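Local coordinates for protein toll-like receptor 13 (Mus musculus, PDB 4Z0C) that recognises bacterial 23S ribosomal RNA as an innate immune receptor and signals through MYD88 and TRAF6 to activate NF-kappa-B and the inflammatory response, at residues A[317-322]-A[341-346]. Numbering follows the deposited sequence.
Sequences IYLNDS and SFINNR. With NAG (2-acetamido-2-deoxy-beta-D-glucopyranose), chain P; NAG (2-acetamido-2-deoxy-beta-D-glucopyranose), chain Q.
Y318 pairs with F342, and L319 with I343, as two short parallel strands. The carbonyl oxygen of I317 takes S341 N at 2.8 Å in a nearly straight bond (167° at the hydrogen) and F342 N more weakly; the next link is L319 N to F342 O, 3.1 Å, and a weak bond from N344 N to L319 O follows. On one face Y318 CB meets F342 CB at 3.9 Å. CG anti to the backbone N (chi1 -172°) sets the F342 ring so that the CB atoms of Y318 and N320 meet it at its edge. On the other face L319 and I343 extend alongside one another, their CD1 atoms 4.1 Å apart; T347 touches L319, while W348 and F364 touch I343. This pairing joins equivalent positions of consecutive leucine-rich repeats, LRR 12 and LRR 13, in the solenoid of the ectodomain. The strands form a two-stranded parallel sheet separate from the long run of strands that includes 307-309 and 332-334. Beyond the strands, N344 turns back in an Asx turn: OD1 accepts R346 N at 3.0 Å, the donor lying 60° out of the carbonyl plane, and the same OD1 packs 3.4 Å from N320 CB. R346 CB sits 3.2 Å from N320 O, and R346 O in turn receives weak bonds from S322 N and OG. N320 ND2 is covalently joined to C1 of an N-acetylglucosamine, whose O5 comes over one face of the Y318 ring, 3.5 Å from CE2. A second N-acetylglucosamine is attached at N345. D321, next to the first glycosylated asparagine, directs OD2 into a salt bridge with K297 NZ.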
ATOM      1  N   ILE A 317      29.319 -22.085  -8.422  1.00 32.19           N
ATOM      2  CA  ILE A 317      28.923 -21.019  -9.333  1.00 28.58           C
ATOM      3  C   ILE A 317      28.250 -21.599 -10.587  1.00 33.37           C
ATOM      4  O   ILE A 317      27.290 -21.043 -11.114  1.00 47.32           O
ATOM      5  CB  ILE A 317      30.127 -20.144  -9.696  1.00 35.34           C
ATOM      6  CG1 ILE A 317      30.774 -19.618  -8.413  1.00 37.57           C
ATOM      7  CG2 ILE A 317      29.709 -18.981 -10.652  1.00 26.54           C
ATOM      8  CD1 ILE A 317      31.923 -18.651  -8.639  1.00 33.56           C
ATOM      9  N   TYR A 318      28.772 -22.707 -11.079  1.00 30.29           N
ATOM     10  CA  TYR A 318      28.073 -23.492 -12.091  1.00 32.78           C
ATOM     11  C   TYR A 318      28.180 -24.996 -11.804  1.00 41.22           C
ATOM     12  O   TYR A 318      29.132 -25.465 -11.161  1.00 45.49           O
ATOM     13  CB  TYR A 318      28.565 -23.177 -13.503  1.00 37.18           C
ATOM     14  CG  TYR A 318      30.043 -23.391 -13.724  1.00 43.72           C
ATOM     15  CD1 TYR A 318      30.955 -22.362 -13.514  1.00 46.21           C
ATOM     16  CD2 TYR A 318      30.528 -24.621 -14.166  1.00 50.91           C
ATOM     17  CE1 TYR A 318      32.310 -22.557 -13.722  1.00 51.98           C
ATOM     18  CE2 TYR A 318      31.886 -24.828 -14.378  1.00 45.64           C
ATOM     19  CZ  TYR A 318      32.766 -23.796 -14.148  1.00 50.70           C
ATOM     20  OH  TYR A 318      34.104 -24.005 -14.349  1.00 54.76           O
ATOM     21  N   LEU A 319      27.183 -25.741 -12.268  1.00 28.52           N
ATOM     22  CA  LEU A 319      27.205 -27.189 -12.199  1.00 29.84           C
ATOM     23  C   LEU A 319      26.825 -27.741 -13.558  1.00 29.30           C
ATOM     24  O   LEU A 319      25.665 -27.730 -13.938  1.00 34.61           O
ATOM     25  CB  LEU A 319      26.251 -27.694 -11.110  1.00 27.01           C
ATOM     26  CG  LEU A 319      26.697 -27.417  -9.675  1.00 26.85           C
ATOM     27  CD1 LEU A 319      25.498 -27.430  -8.730  1.00 32.09           C
ATOM     28  CD2 LEU A 319      27.726 -28.448  -9.238  1.00 30.17           C
ATOM     29  N   ASN A 320      27.807 -28.215 -14.306  1.00 42.09           N
ATOM     30  CA  ASN A 320      27.523 -28.709 -15.643  1.00 44.25           C
ATOM     31  C   ASN A 320      28.322 -29.950 -15.994  1.00 41.84           C
ATOM     32  O   ASN A 320      28.543 -30.228 -17.166  1.00 43.06           O
ATOM     33  CB  ASN A 320      27.750 -27.600 -16.684  1.00 46.97           C
ATOM     34  CG  ASN A 320      29.193 -27.101 -16.721  1.00 50.37           C
ATOM     35  OD1 ASN A 320      29.971 -27.337 -15.795  1.00 52.60           O
ATOM     36  ND2 ASN A 320      29.546 -26.394 -17.801  1.00 57.71           N
ATOM     37  N   ASP A 321      28.731 -30.711 -14.979  1.00 42.45           N
ATOM     38  CA  ASP A 321      29.707 -31.772 -15.204  1.00 42.75           C
ATOM     39  C   ASP A 321      29.526 -33.024 -14.346  1.00 46.98           C
ATOM     40  O   ASP A 321      30.424 -33.396 -13.581  1.00 36.94           O
ATOM     41  CB  ASP A 321      31.111 -31.216 -14.985  1.00 44.97           C
ATOM     42  CG  ASP A 321      32.158 -32.036 -15.663  1.00 56.16           C
ATOM     43  OD1 ASP A 321      31.838 -32.665 -16.693  1.00 51.67           O
ATOM     44  OD2 ASP A 321      33.288 -32.076 -15.141  1.00 69.07           O
ATOM     45  N   SER A 322      28.351 -33.641 -14.437  1.00 50.98           N
ATOM     46  CA  SER A 322      28.115 -34.932 -13.800  1.00 41.73           C
ATOM     47  C   SER A 322      28.388 -34.982 -12.294  1.00 41.38           C
ATOM     48  O   SER A 322      28.647 -36.051 -11.758  1.00 37.34           O
ATOM     49  CB  SER A 322      28.914 -36.021 -14.529  1.00 40.69           C
ATOM     50  OG  SER A 322      28.649 -35.986 -15.923  1.00 42.13           O
ATOM     51  N   SER A 341      24.910 -19.550 -11.033  1.00 30.27           N
ATOM     52  CA  SER A 341      24.283 -18.813 -12.113  1.00 33.99           C
ATOM     53  C   SER A 341      24.070 -19.709 -13.321  1.00 29.80           C
ATOM     54  O   SER A 341      23.352 -19.356 -14.247  1.00 34.62           O
ATOM     55  CB  SER A 341      25.069 -17.547 -12.469  1.00 36.84           C
ATOM     56  OG  SER A 341      26.338 -17.840 -13.025  1.00 32.37           O
ATOM     57  N   PHE A 342      24.668 -20.887 -13.313  1.00 23.57           N
ATOM     58  CA  PHE A 342      24.457 -21.780 -14.444  1.00 26.73           C
ATOM     59  C   PHE A 342      24.304 -23.210 -13.995  1.00 30.25           C
ATOM     60  O   PHE A 342      25.066 -23.690 -13.155  1.00 34.07           O
ATOM     61  CB  PHE A 342      25.586 -21.666 -15.486  1.00 22.41           C
ATOM     62  CG  PHE A 342      25.311 -22.432 -16.752  1.00 28.22           C
ATOM     63  CD1 PHE A 342      24.422 -21.938 -17.698  1.00 30.95           C
ATOM     64  CD2 PHE A 342      25.927 -23.650 -16.994  1.00 32.67           C
ATOM     65  CE1 PHE A 342      24.163 -22.652 -18.864  1.00 37.10           C
ATOM     66  CE2 PHE A 342      25.674 -24.368 -18.156  1.00 28.74           C
ATOM     67  CZ  PHE A 342      24.801 -23.875 -19.087  1.00 32.18           C
ATOM     68  N   ILE A 343      23.309 -23.887 -14.551  1.00 23.77           N
ATOM     69  CA  ILE A 343      23.086 -25.289 -14.221  1.00 28.11           C
ATOM     70  C   ILE A 343      22.458 -25.928 -15.448  1.00 36.56           C
ATOM     71  O   ILE A 343      21.708 -25.273 -16.172  1.00 38.49           O
ATOM     72  CB  ILE A 343      22.182 -25.423 -12.965  1.00 34.88           C
ATOM     73  CG1 ILE A 343      22.287 -26.806 -12.331  1.00 34.40           C
ATOM     74  CG2 ILE A 343      20.725 -25.040 -13.264  1.00 36.19           C
ATOM     75  CD1 ILE A 343      22.065 -26.748 -10.850  1.00 35.73           C
ATOM     76  N   ASN A 344      22.793 -27.180 -15.730  1.00 35.02           N
ATOM     77  CA  ASN A 344      22.229 -27.820 -16.916  1.00 38.60           C
ATOM     78  C   ASN A 344      21.992 -29.329 -16.821  1.00 36.23           C
ATOM     79  O   ASN A 344      21.999 -29.911 -15.757  1.00 32.22           O
ATOM     80  CB  ASN A 344      23.068 -27.477 -18.152  1.00 36.71           C
ATOM     81  CG  ASN A 344      24.401 -28.214 -18.189  1.00 38.44           C
ATOM     82  OD1 ASN A 344      24.717 -29.032 -17.315  1.00 42.05           O
ATOM     83  ND2 ASN A 344      25.194 -27.928 -19.214  1.00 32.67           N
ATOM     84  N   ASN A 345      21.828 -29.939 -17.984  1.00 51.97           N
ATOM     85  CA  ASN A 345      21.515 -31.349 -18.144  1.00 50.70           C
ATOM     86  C   ASN A 345      22.575 -32.346 -17.669  1.00 47.39           C
ATOM     87  O   ASN A 345      22.272 -33.499 -17.393  1.00 42.11           O
ATOM     88  CB  ASN A 345      21.285 -31.591 -19.640  1.00 48.98           C
ATOM     89  CG  ASN A 345      19.934 -32.147 -19.916  1.00 57.15           C
ATOM     90  OD1 ASN A 345      19.178 -32.379 -18.974  1.00 61.10           O
ATOM     91  ND2 ASN A 345      19.571 -32.302 -21.192  1.00 51.93           N
ATOM     92  N   ARG A 346      23.811 -31.890 -17.565  1.00 45.99           N
ATOM     93  CA  ARG A 346      24.921 -32.784 -17.298  1.00 51.19           C
ATOM     94  C   ARG A 346      25.164 -33.053 -15.834  1.00 53.00           C
ATOM     95  O   ARG A 346      25.839 -34.031 -15.494  1.00 54.35           O
ATOM     96  CB  ARG A 346      26.215 -32.243 -17.918  1.00 56.82           C
ATOM     97  CG  ARG A 346      26.203 -32.070 -19.423  1.00 68.37           C
ATOM     98  CD  ARG A 346      25.974 -33.386 -20.154  1.00 75.71           C
ATOM     99  NE  ARG A 346      26.117 -33.217 -21.600  1.00 81.11           N
ATOM    100  CZ  ARG A 346      27.272 -32.953 -22.208  1.00 81.29           C
ATOM    101  NH1 ARG A 346      28.383 -32.822 -21.495  1.00 76.85           N
ATOM    102  NH2 ARG A 346      27.317 -32.814 -23.527  1.00 83.14           N
TER
HETATM  103  C1  NAG P 910      30.910 -25.906 -17.747  1.00 60.34           C
HETATM  104  C2  NAG P 910      31.546 -26.521 -19.000  1.00 55.66           C
HETATM  105  C3  NAG P 910      32.876 -25.852 -19.369  1.00 65.37           C
HETATM  106  C4  NAG P 910      32.745 -24.336 -19.390  1.00 64.24           C
HETATM  107  C5  NAG P 910      32.165 -23.828 -18.068  1.00 63.34           C
HETATM  108  C6  NAG P 910      31.921 -22.311 -18.100  1.00 57.23           C
HETATM  109  C7  NAG P 910      31.247 -28.916 -19.568  1.00 44.89           C
HETATM  110  C8  NAG P 910      31.973 -30.228 -19.525  1.00 40.36           C
HETATM  111  N2  NAG P 910      31.739 -27.948 -18.786  1.00 49.62           N
HETATM  112  O3  NAG P 910      33.343 -26.279 -20.636  1.00 69.17           O
HETATM  113  O4  NAG P 910      34.017 -23.762 -19.649  1.00 63.27           O
HETATM  114  O5  NAG P 910      30.952 -24.486 -17.723  1.00 65.70           O
HETATM  115  O6  NAG P 910      30.837 -21.944 -18.938  1.00 57.85           O
HETATM  116  O7  NAG P 910      30.265 -28.790 -20.297  1.00 46.46           O
HETATM  117  C1  NAG Q 911      20.624 -32.190 -22.160  1.00 54.85           C
HETATM  118  C2  NAG Q 911      19.445 -32.927 -22.817  1.00 54.12           C
HETATM  119  C3  NAG Q 911      19.481 -32.828 -24.351  1.00 53.28           C
HETATM  120  C4  NAG Q 911      19.732 -31.383 -24.786  1.00 54.99           C
HETATM  121  C5  NAG Q 911      20.995 -30.891 -24.089  1.00 57.63           C
HETATM  122  C6  NAG Q 911      21.499 -29.529 -24.562  1.00 54.22           C
HETATM  123  C7  NAG Q 911      18.374 -34.901 -21.760  1.00 51.53           C
HETATM  124  C8  NAG Q 911      18.418 -36.402 -21.692  1.00 46.81           C
HETATM  125  N2  NAG Q 911      19.404 -34.318 -22.390  1.00 52.58           N
HETATM  126  O3  NAG Q 911      18.277 -33.314 -24.908  1.00 46.81           O
HETATM  127  O4  NAG Q 911      19.840 -31.276 -26.186  1.00 56.75           O
HETATM  128  O5  NAG Q 911      20.725 -30.880 -22.698  1.00 63.31           O
HETATM  129  O6  NAG Q 911      20.714 -28.481 -24.037  1.00 57.16           O
HETATM  130  O7  NAG Q 911      17.434 -34.276 -21.248  1.00 49.29           O